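Local coordinates for protein Agap007691-pb (Anopheles gambiae, PDB 5C98) that is a serpin of unestablished function that may inhibit serine proteases, at residues 50-58 with 113-123; 98-106 with 122-131. One frame throughout, in Å; residues are numbered along the deposited sequence.

Contact 1 of 2, residues 50-58 with 113-123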
loop_
_atom_site.group_PDB
_atom_site.type_symbol
_atom_site.label_atom_id
_atom_site.label_comp_id
_atom_site.label_asym_id
_atom_site.label_seq_id
_atom_site.Cartn_x
_atom_site.Cartn_y
_atom_site.Cartn_z
ATOM N N LEU A 50 9.059 8.490 1.752
ATOM C CA LEU A 50 9.353 9.838 1.316
ATOM C C LEU A 50 9.901 10.685 2.459
ATOM O O LEU A 50 10.710 11.592 2.227
ATOM C CB LEU A 50 8.086 10.419 0.681
ATOM C CG LEU A 50 8.195 11.671 -0.163
ATOM C CD1 LEU A 50 9.311 11.565 -1.195
ATOM C CD2 LEU A 50 6.857 11.941 -0.830
ATOM N N SER A 51 9.484 10.406 3.682
ATOM C CA SER A 51 9.926 11.158 4.849
ATOM C C SER A 51 11.434 11.103 5.035
ATOM O O SER A 51 12.006 11.974 5.704
ATOM C CB SER A 51 9.276 10.583 6.114
ATOM O OG SER A 51 7.960 11.048 6.284
ATOM N N MET A 52 12.095 10.062 4.512
ATOM C CA MET A 52 13.555 9.980 4.623
ATOM C C MET A 52 14.214 11.190 3.985
ATOM O O MET A 52 15.314 11.573 4.381
ATOM C CB MET A 52 14.076 8.697 3.963
ATOM C CG MET A 52 13.515 7.421 4.540
ATOM S SD MET A 52 14.402 5.952 3.989
ATOM C CE MET A 52 13.964 5.950 2.247
ATOM N N PHE A 53 13.568 11.795 2.990
ATOM C CA PHE A 53 14.150 12.963 2.342
ATOM C C PHE A 53 13.832 14.270 3.058
ATOM O O PHE A 53 14.408 15.301 2.714
ATOM C CB PHE A 53 13.652 13.010 0.896
ATOM C CG PHE A 53 14.123 11.853 0.090
ATOM C CD1 PHE A 53 15.333 11.918 -0.562
ATOM C CD2 PHE A 53 13.403 10.662 0.053
ATOM C CE1 PHE A 53 15.800 10.840 -1.294
ATOM C CE2 PHE A 53 13.881 9.568 -0.669
ATOM C CZ PHE A 53 15.077 9.668 -1.340
ATOM N N TYR A 54 12.931 14.264 4.041
ATOM C CA TYR A 54 12.565 15.503 4.720
ATOM C C TYR A 54 13.744 16.243 5.313
ATOM O O TYR A 54 13.799 17.471 5.158
ATOM C CB TYR A 54 11.539 15.157 5.798
ATOM C CG TYR A 54 11.030 16.275 6.675
ATOM C CD1 TYR A 54 10.270 17.307 6.135
ATOM C CD2 TYR A 54 11.203 16.233 8.043
ATOM C CE1 TYR A 54 9.750 18.283 6.925
ATOM C CE2 TYR A 54 10.697 17.211 8.850
ATOM C CZ TYR A 54 9.959 18.232 8.289
ATOM O OH TYR A 54 9.422 19.218 9.085
ATOM N N PRO A 55 14.707 15.591 5.963
ATOM C CA PRO A 55 15.852 16.345 6.500
ATOM C C PRO A 55 16.724 16.981 5.429
ATOM O O PRO A 55 17.508 17.881 5.756
ATOM C CB PRO A 55 16.630 15.288 7.300
ATOM C CG PRO A 55 15.692 14.147 7.465
ATOM C CD PRO A 55 14.787 14.163 6.308
ATOM N N LEU A 56 16.623 16.535 4.183
ATOM C CA LEU A 56 17.437 17.023 3.077
ATOM C C LEU A 56 16.729 18.080 2.264
ATOM O O LEU A 56 17.287 18.596 1.300
ATOM C CB LEU A 56 17.783 15.847 2.151
ATOM C CG LEU A 56 18.405 14.659 2.891
ATOM C CD1 LEU A 56 19.037 13.695 1.929
ATOM C CD2 LEU A 56 19.435 15.114 3.908
ATOM N N ALA A 57 15.506 18.416 2.634
ATOM C CA ALA A 57 14.627 19.198 1.791
ATOM C C ALA A 57 14.695 20.666 2.162
ATOM O O ALA A 57 14.849 21.027 3.330
ATOM C CB ALA A 57 13.185 18.698 1.955
ATOM N N GLY A 58 14.542 21.524 1.151
ATOM C CA GLY A 58 14.445 22.946 1.367
ATOM C C GLY A 58 13.075 23.330 1.890
ATOM O O GLY A 58 12.212 22.494 2.148
ATOM N N PHE A 113 23.544 13.083 3.417
ATOM C CA PHE A 113 22.763 12.043 2.765
ATOM C C PHE A 113 23.343 10.670 3.081
ATOM O O PHE A 113 22.604 9.731 3.388
ATOM C CB PHE A 113 22.753 12.268 1.259
ATOM C CG PHE A 113 22.036 11.184 0.500
ATOM C CD1 PHE A 113 20.667 11.207 0.344
ATOM C CD2 PHE A 113 22.725 10.120 -0.019
ATOM C CE1 PHE A 113 19.997 10.198 -0.320
ATOM C CE2 PHE A 113 22.054 9.115 -0.704
ATOM C CZ PHE A 113 20.688 9.161 -0.848
ATOM N N GLU A 114 24.660 10.534 2.999
ATOM C CA GLU A 114 25.288 9.255 3.318
ATOM C C GLU A 114 25.007 8.854 4.756
ATOM O O GLU A 114 24.668 7.700 5.040
ATOM C CB GLU A 114 26.794 9.364 3.102
ATOM C CG GLU A 114 27.225 9.461 1.648
ATOM C CD GLU A 114 28.728 9.698 1.501
ATOM O OE1 GLU A 114 29.354 10.272 2.431
ATOM O OE2 GLU A 114 29.283 9.292 0.457
ATOM N N ARG A 115 25.157 9.791 5.695
ATOM C CA ARG A 115 24.905 9.464 7.094
ATOM C C ARG A 115 23.476 8.963 7.271
ATOM O O ARG A 115 23.238 7.932 7.912
ATOM C CB ARG A 115 25.155 10.692 7.981
ATOM C CG ARG A 115 24.924 10.406 9.477
ATOM C CD ARG A 115 25.075 11.648 10.367
ATOM N NE ARG A 115 24.092 12.693 10.059
ATOM C CZ ARG A 115 22.858 12.769 10.564
ATOM N NH1 ARG A 115 22.433 11.863 11.432
ATOM N NH2 ARG A 115 22.051 13.771 10.224
ATOM N N LEU A 116 22.513 9.677 6.698
ATOM C CA LEU A 116 21.118 9.341 6.916
ATOM C C LEU A 116 20.733 8.059 6.180
ATOM O O LEU A 116 20.072 7.184 6.751
ATOM C CB LEU A 116 20.226 10.508 6.487
ATOM C CG LEU A 116 20.251 11.706 7.412
ATOM C CD1 LEU A 116 19.525 12.852 6.735
ATOM C CD2 LEU A 116 19.609 11.353 8.736
ATOM N N PHE A 117 21.139 7.927 4.920
ATOM C CA PHE A 117 20.641 6.834 4.097
ATOM C C PHE A 117 21.481 5.576 4.208
ATOM O O PHE A 117 20.964 4.489 3.929
ATOM C CB PHE A 117 20.486 7.296 2.645
ATOM C CG PHE A 117 19.227 8.082 2.395
ATOM C CD1 PHE A 117 19.054 9.366 2.910
ATOM C CD2 PHE A 117 18.185 7.536 1.658
ATOM C CE1 PHE A 117 17.892 10.076 2.684
ATOM C CE2 PHE A 117 17.010 8.259 1.436
ATOM C CZ PHE A 117 16.866 9.520 1.960
ATOM N N HIS A 118 22.746 5.685 4.605
ATOM C CA HIS A 118 23.587 4.502 4.765
ATOM C C HIS A 118 23.680 4.035 6.196
ATOM O O HIS A 118 23.932 2.849 6.429
ATOM C CB HIS A 118 25.013 4.748 4.262
ATOM C CG HIS A 118 25.101 5.039 2.801
ATOM N ND1 HIS A 118 26.219 5.603 2.224
ATOM C CD2 HIS A 118 24.224 4.831 1.793
ATOM C CE1 HIS A 118 26.016 5.746 0.927
ATOM N NE2 HIS A 118 24.812 5.286 0.641
ATOM N N ARG A 119 23.521 4.946 7.163
ATOM C CA ARG A 119 23.831 4.646 8.553
ATOM C C ARG A 119 22.736 5.020 9.543
ATOM O O ARG A 119 22.954 4.867 10.746
ATOM C CB ARG A 119 25.177 5.296 8.970
ATOM C CG ARG A 119 26.313 5.064 7.940
ATOM C CD ARG A 119 27.710 5.547 8.401
ATOM N NE ARG A 119 27.742 6.972 8.722
ATOM C CZ ARG A 119 28.071 7.945 7.875
ATOM N NH1 ARG A 119 28.411 7.679 6.622
ATOM N NH2 ARG A 119 28.068 9.203 8.294
ATOM N N THR A 120 21.567 5.492 9.089
ATOM C CA THR A 120 20.476 5.859 9.992
ATOM C C THR A 120 19.173 5.156 9.604
ATOM O O THR A 120 18.625 4.370 10.382
ATOM C CB THR A 120 20.247 7.379 10.005
ATOM O OG1 THR A 120 21.496 8.057 10.200
ATOM C CG2 THR A 120 19.297 7.759 11.109
ATOM N N PHE A 121 18.658 5.439 8.412
ATOM C CA PHE A 121 17.367 4.898 8.011
ATOM C C PHE A 121 17.496 3.443 7.586
ATOM O O PHE A 121 18.540 3.002 7.103
ATOM C CB PHE A 121 16.804 5.698 6.833
ATOM C CG PHE A 121 16.380 7.090 7.178
ATOM C CD1 PHE A 121 15.527 7.348 8.260
ATOM C CD2 PHE A 121 16.823 8.145 6.415
ATOM C CE1 PHE A 121 15.144 8.660 8.551
ATOM C CE2 PHE A 121 16.439 9.423 6.702
ATOM C CZ PHE A 121 15.599 9.680 7.752
ATOM N N GLN A 122 16.407 2.702 7.778
ATOM C CA GLN A 122 16.252 1.316 7.332
ATOM C C GLN A 122 15.842 1.383 5.870
ATOM O O GLN A 122 14.662 1.499 5.532
ATOM C CB GLN A 122 15.194 0.672 8.216
ATOM C CG GLN A 122 14.732 -0.715 7.980
ATOM C CD GLN A 122 13.659 -1.086 9.021
ATOM O OE1 GLN A 122 13.534 -0.444 10.088
ATOM N NE2 GLN A 122 12.877 -2.105 8.713
ATOM N N THR A 123 16.847 1.361 4.999
ATOM C CA THR A 123 16.658 1.460 3.564
ATOM C C THR A 123 17.933 0.948 2.912
ATOM O O THR A 123 18.927 0.661 3.582
ATOM C CB THR A 123 16.318 2.903 3.132
ATOM O OG1 THR A 123 15.852 2.894 1.780
ATOM C CG2 THR A 123 17.509 3.842 3.236
#
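Phe-113 meets Leu-56 with the rim of its ring: CD1 lies 3.4 Å from Leu-56 CD1, which sits close to the ring plane. One turn later Leu-116 rests CD1 against both Leu-56 CD2, at 3.6 Å, and Pro-55 CB; leucine's apolar reach lets this methyl fill the angle between the two aliphatic neighbours. Phe-117 follows, its edge turned to the face of Phe-53 in an edge-to-face (T-shaped) contact. Its CZ stands over the centre of the Phe-53 ring, centroids 4.8 Å apart and planes inclined at 52°. Here helix 111-119 of the serpin fold, which lies on the sheet containing strand 95-104, receives the loop and 3-10 turn that leave helix 43-51, and the fit is almost wholly apolar. The Met-52 carbonyl oxygen is buried among Phe-117 and Phe-121 carbons without a hydrogen-bond partner. Beyond the helix, Phe-121 offers a face to Met-52, whose CG makes a CH-pi contact 4.0 Å from the ring centroid. Met-52 SD lies obliquely to the Phe-117 and Phe-121 rings in Met-aromatic contacts. The bend at chi3 (-67°) then carries CE to 3.6 Å from Thr-123 OG1, a hydroxyl that is hydrogen-bonded to Ser-99.

Contact 2 of 2, residues 98-106 with 122-131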
loop_
_atom_site.group_PDB
_atom_site.type_symbol
_atom_site.label_atom_id
_atom_site.label_comp_id
_atom_site.label_asym_id
_atom_site.label_seq_id
_atom_site.Cartn_x
_atom_site.Cartn_y
_atom_site.Cartn_z
ATOM N N LEU A 98 9.490 -2.307 2.413
ATOM C CA LEU A 98 10.894 -2.113 2.083
ATOM C C LEU A 98 11.030 -0.986 1.082
ATOM O O LEU A 98 10.378 -1.017 0.029
ATOM C CB LEU A 98 11.491 -3.387 1.482
ATOM C CG LEU A 98 11.588 -4.600 2.414
ATOM C CD1 LEU A 98 11.723 -5.907 1.604
ATOM C CD2 LEU A 98 12.746 -4.413 3.379
ATOM N N SER A 99 11.861 -0.010 1.393
ATOM C CA SER A 99 12.204 1.047 0.457
ATOM C C SER A 99 13.565 0.796 -0.175
ATOM O O SER A 99 14.440 0.134 0.390
ATOM C CB SER A 99 12.209 2.412 1.125
ATOM O OG SER A 99 13.134 2.454 2.195
ATOM N N PHE A 100 13.746 1.386 -1.354
ATOM C CA PHE A 100 14.966 1.203 -2.124
ATOM C C PHE A 100 15.169 2.490 -2.900
ATOM O O PHE A 100 14.199 3.085 -3.399
ATOM C CB PHE A 100 14.775 0.010 -3.057
ATOM C CG PHE A 100 15.977 -0.362 -3.848
ATOM C CD1 PHE A 100 16.996 -1.073 -3.250
ATOM C CD2 PHE A 100 16.099 -0.012 -5.187
ATOM C CE1 PHE A 100 18.144 -1.435 -3.960
ATOM C CE2 PHE A 100 17.233 -0.380 -5.908
ATOM C CZ PHE A 100 18.266 -1.070 -5.296
ATOM N N VAL A 101 16.408 2.928 -2.982
ATOM C CA VAL A 101 16.739 4.198 -3.602
ATOM C C VAL A 101 17.788 3.958 -4.669
ATOM O O VAL A 101 18.802 3.292 -4.410
ATOM C CB VAL A 101 17.269 5.198 -2.561
ATOM C CG1 VAL A 101 17.552 6.542 -3.174
ATOM C CG2 VAL A 101 16.312 5.328 -1.389
ATOM N N LEU A 102 17.556 4.511 -5.862
ATOM C CA LEU A 102 18.587 4.594 -6.886
ATOM C C LEU A 102 19.152 6.004 -6.929
ATOM O O LEU A 102 18.414 6.984 -6.886
ATOM C CB LEU A 102 18.043 4.277 -8.279
ATOM C CG LEU A 102 17.532 2.868 -8.545
ATOM C CD1 LEU A 102 16.929 2.807 -9.935
ATOM C CD2 LEU A 102 18.683 1.885 -8.412
ATOM N N VAL A 103 20.471 6.098 -7.009
ATOM C CA VAL A 103 21.163 7.364 -7.218
ATOM C C VAL A 103 22.105 7.204 -8.404
ATOM O O VAL A 103 22.672 6.129 -8.639
ATOM C CB VAL A 103 21.952 7.841 -5.973
ATOM C CG1 VAL A 103 21.013 8.221 -4.842
ATOM C CG2 VAL A 103 22.959 6.792 -5.521
ATOM N N GLU A 104 22.267 8.288 -9.159
ATOM C CA GLU A 104 23.214 8.282 -10.275
ATOM C C GLU A 104 24.638 8.081 -9.767
ATOM O O GLU A 104 25.158 8.880 -8.979
ATOM C CB GLU A 104 23.106 9.597 -11.058
ATOM C CG GLU A 104 24.215 9.860 -12.089
ATOM C CD GLU A 104 24.452 8.713 -13.062
ATOM O OE1 GLU A 104 23.459 8.128 -13.557
ATOM O OE2 GLU A 104 25.643 8.415 -13.323
ATOM N N GLU A 105 25.290 7.032 -10.264
ATOM C CA GLU A 105 26.573 6.605 -9.716
ATOM C C GLU A 105 27.701 7.596 -9.974
ATOM O O GLU A 105 28.690 7.580 -9.239
ATOM C CB GLU A 105 26.966 5.243 -10.287
ATOM C CG GLU A 105 27.234 5.214 -11.806
ATOM C CD GLU A 105 27.459 3.803 -12.334
ATOM O OE1 GLU A 105 27.258 2.838 -11.570
ATOM O OE2 GLU A 105 27.833 3.661 -13.520
ATOM N N THR A 106 27.594 8.457 -10.981
ATOM C CA THR A 106 28.720 9.336 -11.276
ATOM C C THR A 106 28.735 10.602 -10.432
ATOM O O THR A 106 29.671 11.395 -10.582
ATOM C CB THR A 106 28.749 9.744 -12.750
ATOM O OG1 THR A 106 27.540 10.430 -13.077
ATOM C CG2 THR A 106 28.955 8.517 -13.678
ATOM N N GLN A 122 16.407 2.702 7.778
ATOM C CA GLN A 122 16.252 1.316 7.332
ATOM C C GLN A 122 15.842 1.383 5.870
ATOM O O GLN A 122 14.662 1.499 5.532
ATOM C CB GLN A 122 15.194 0.672 8.216
ATOM C CG GLN A 122 14.732 -0.715 7.980
ATOM C CD GLN A 122 13.659 -1.086 9.021
ATOM O OE1 GLN A 122 13.534 -0.444 10.088
ATOM N NE2 GLN A 122 12.877 -2.105 8.713
ATOM N N THR A 123 16.847 1.361 4.999
ATOM C CA THR A 123 16.658 1.460 3.564
ATOM C C THR A 123 17.933 0.948 2.912
ATOM O O THR A 123 18.927 0.661 3.582
ATOM C CB THR A 123 16.318 2.903 3.132
ATOM O OG1 THR A 123 15.852 2.894 1.780
ATOM C CG2 THR A 123 17.509 3.842 3.236
ATOM N N THR A 124 17.881 0.813 1.590
ATOM C CA THR A 124 19.037 0.452 0.785
ATOM C C THR A 124 19.148 1.433 -0.373
ATOM O O THR A 124 18.158 1.720 -1.052
ATOM C CB THR A 124 18.924 -0.996 0.287
ATOM O OG1 THR A 124 19.058 -1.895 1.410
ATOM C CG2 THR A 124 20.049 -1.313 -0.676
ATOM N N VAL A 125 20.334 1.991 -0.546
ATOM C CA VAL A 125 20.650 2.881 -1.660
ATOM C C VAL A 125 21.627 2.152 -2.563
ATOM O O VAL A 125 22.660 1.651 -2.094
ATOM C CB VAL A 125 21.270 4.196 -1.157
ATOM C CG1 VAL A 125 21.624 5.113 -2.310
ATOM C CG2 VAL A 125 20.338 4.905 -0.202
ATOM N N GLU A 126 21.328 2.105 -3.856
ATOM C CA GLU A 126 22.255 1.542 -4.830
ATOM C C GLU A 126 22.627 2.583 -5.877
ATOM O O GLU A 126 21.733 3.117 -6.557
ATOM C CB GLU A 126 21.670 0.314 -5.514
ATOM C CG GLU A 126 22.696 -0.379 -6.395
ATOM C CD GLU A 126 22.325 -1.804 -6.765
ATOM O OE1 GLU A 126 21.515 -2.426 -6.038
ATOM O OE2 GLU A 126 22.854 -2.308 -7.783
ATOM N N PRO A 127 23.911 2.919 -6.025
ATOM C CA PRO A 127 24.330 3.746 -7.166
ATOM C C PRO A 127 24.293 2.929 -8.444
ATOM O O PRO A 127 24.801 1.809 -8.494
ATOM C CB PRO A 127 25.765 4.146 -6.813
ATOM C CG PRO A 127 25.987 3.723 -5.418
ATOM C CD PRO A 127 25.043 2.608 -5.144
ATOM N N VAL A 128 23.707 3.505 -9.490
ATOM C CA VAL A 128 23.611 2.840 -10.781
ATOM C C VAL A 128 23.818 3.875 -11.876
ATOM O O VAL A 128 23.793 5.089 -11.643
ATOM C CB VAL A 128 22.255 2.134 -10.985
ATOM C CG1 VAL A 128 22.044 1.025 -9.959
ATOM C CG2 VAL A 128 21.115 3.149 -10.979
ATOM N N ASP A 129 23.991 3.372 -13.088
ATOM C CA ASP A 129 24.019 4.230 -14.263
ATOM C C ASP A 129 22.574 4.502 -14.654
ATOM O O ASP A 129 21.973 3.730 -15.398
ATOM C CB ASP A 129 24.776 3.526 -15.378
ATOM C CG ASP A 129 24.769 4.300 -16.666
ATOM O OD1 ASP A 129 24.314 5.473 -16.659
ATOM O OD2 ASP A 129 25.249 3.748 -17.677
ATOM N N LEU A 130 22.034 5.631 -14.195
ATOM C CA LEU A 130 20.648 6.006 -14.479
ATOM C C LEU A 130 20.445 6.485 -15.919
ATOM O O LEU A 130 19.299 6.672 -16.340
ATOM C CB LEU A 130 20.150 7.045 -13.462
ATOM C CG LEU A 130 19.500 6.496 -12.177
ATOM C CD1 LEU A 130 19.148 7.596 -11.177
ATOM C CD2 LEU A 130 18.241 5.706 -12.500
ATOM N N THR A 131 21.514 6.666 -16.697
ATOM C CA THR A 131 21.361 6.852 -18.133
ATOM C C THR A 131 21.041 5.548 -18.861
ATOM O O THR A 131 20.739 5.586 -20.064
ATOM C CB THR A 131 22.616 7.475 -18.759
ATOM O OG1 THR A 131 23.603 6.462 -18.982
ATOM C CG2 THR A 131 23.191 8.580 -17.890
HETATM O O HOH W 1 13.028 -0.287 4.177
HETATM O O HOH W 2 26.181 7.226 -15.566
HETATM O O HOH W 3 27.706 1.807 -9.289
#
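Ser-99 and Thr-123 join hydroxyls where two strands begin to run side by side, OG to OG1 at 2.8 Å. Strands 95-104 and 124-128 are parallel neighbours, the two strands of a beta-alpha-beta unit whose connection is helix 111-119, in the large central sheet of the serpin fold. Val-101 anchors the register: its N donates to Thr-124 O and its O receives Glu-126 N at 2.8 Å, nearly straight. Val-103 repeats the pattern with Glu-126 O and Val-128 N, the first of these the longer bond. Beta-branched valines suit the face turned to helix 111-119, where Val-103 CG2 packs on Val-125 CG1 and Val-125 also touches Phe-117. The other face carries Phe-100, Leu-102 and Glu-126, the first and last of them touching helix 133-146; there Leu-102 CD2 meets Val-128 CG2 at 3.8 Å, and Glu-126 OE1 approaches Phe-100 CZ at the ring edge, its carboxylate steeply turned to the ring.

Glu-104 can be followed outward. Its CB points away from the partner strand, but the chain bends back at CG (chi2 51°), bringing CD to 3.9 Å from Val-128 O. At the tip the carboxylate divides its work. OE1 accepts Leu-130 N at 2.9 Å on its syn side and also lies near Leu-130 CB. OE2 takes the hydroxyl and backbone N of Thr-106 from opposite faces of the carboxylate plane, so one glutamate ties the turn after its own strand to the exit of the other. A nearby like charge, Asp-129, probably raises the cost of this cluster. The Thr-131 hydroxyl donates to Asp-129 OD1, and a water that donates to both Glu-104 OE2 and, at 2.8 Å, Asp-129 OD1 probably offsets part of it.

From the N terminus, the chain leaves helix 43-51 through residues 50-58, then passes helices 59-69 and 75-89 before reaching strand 95-104. Helix 111-119 follows, and its return to residues 50-58 closes the long loop of contact 1. Contact 2 closes a much shorter one, since only 15 residues, mostly helix, separate its segments. The two loops cross: 98-106 lies between the segments of contact 1, whereas 122-131 runs on past its end, with Gln-122 and Thr-123 common to both. Helix 111-119 thus has the strand pair on one side, through Phe-113 on Val-103, and the 50-58 turn on another, while Met-52 CE packs directly on Ser-99 OG.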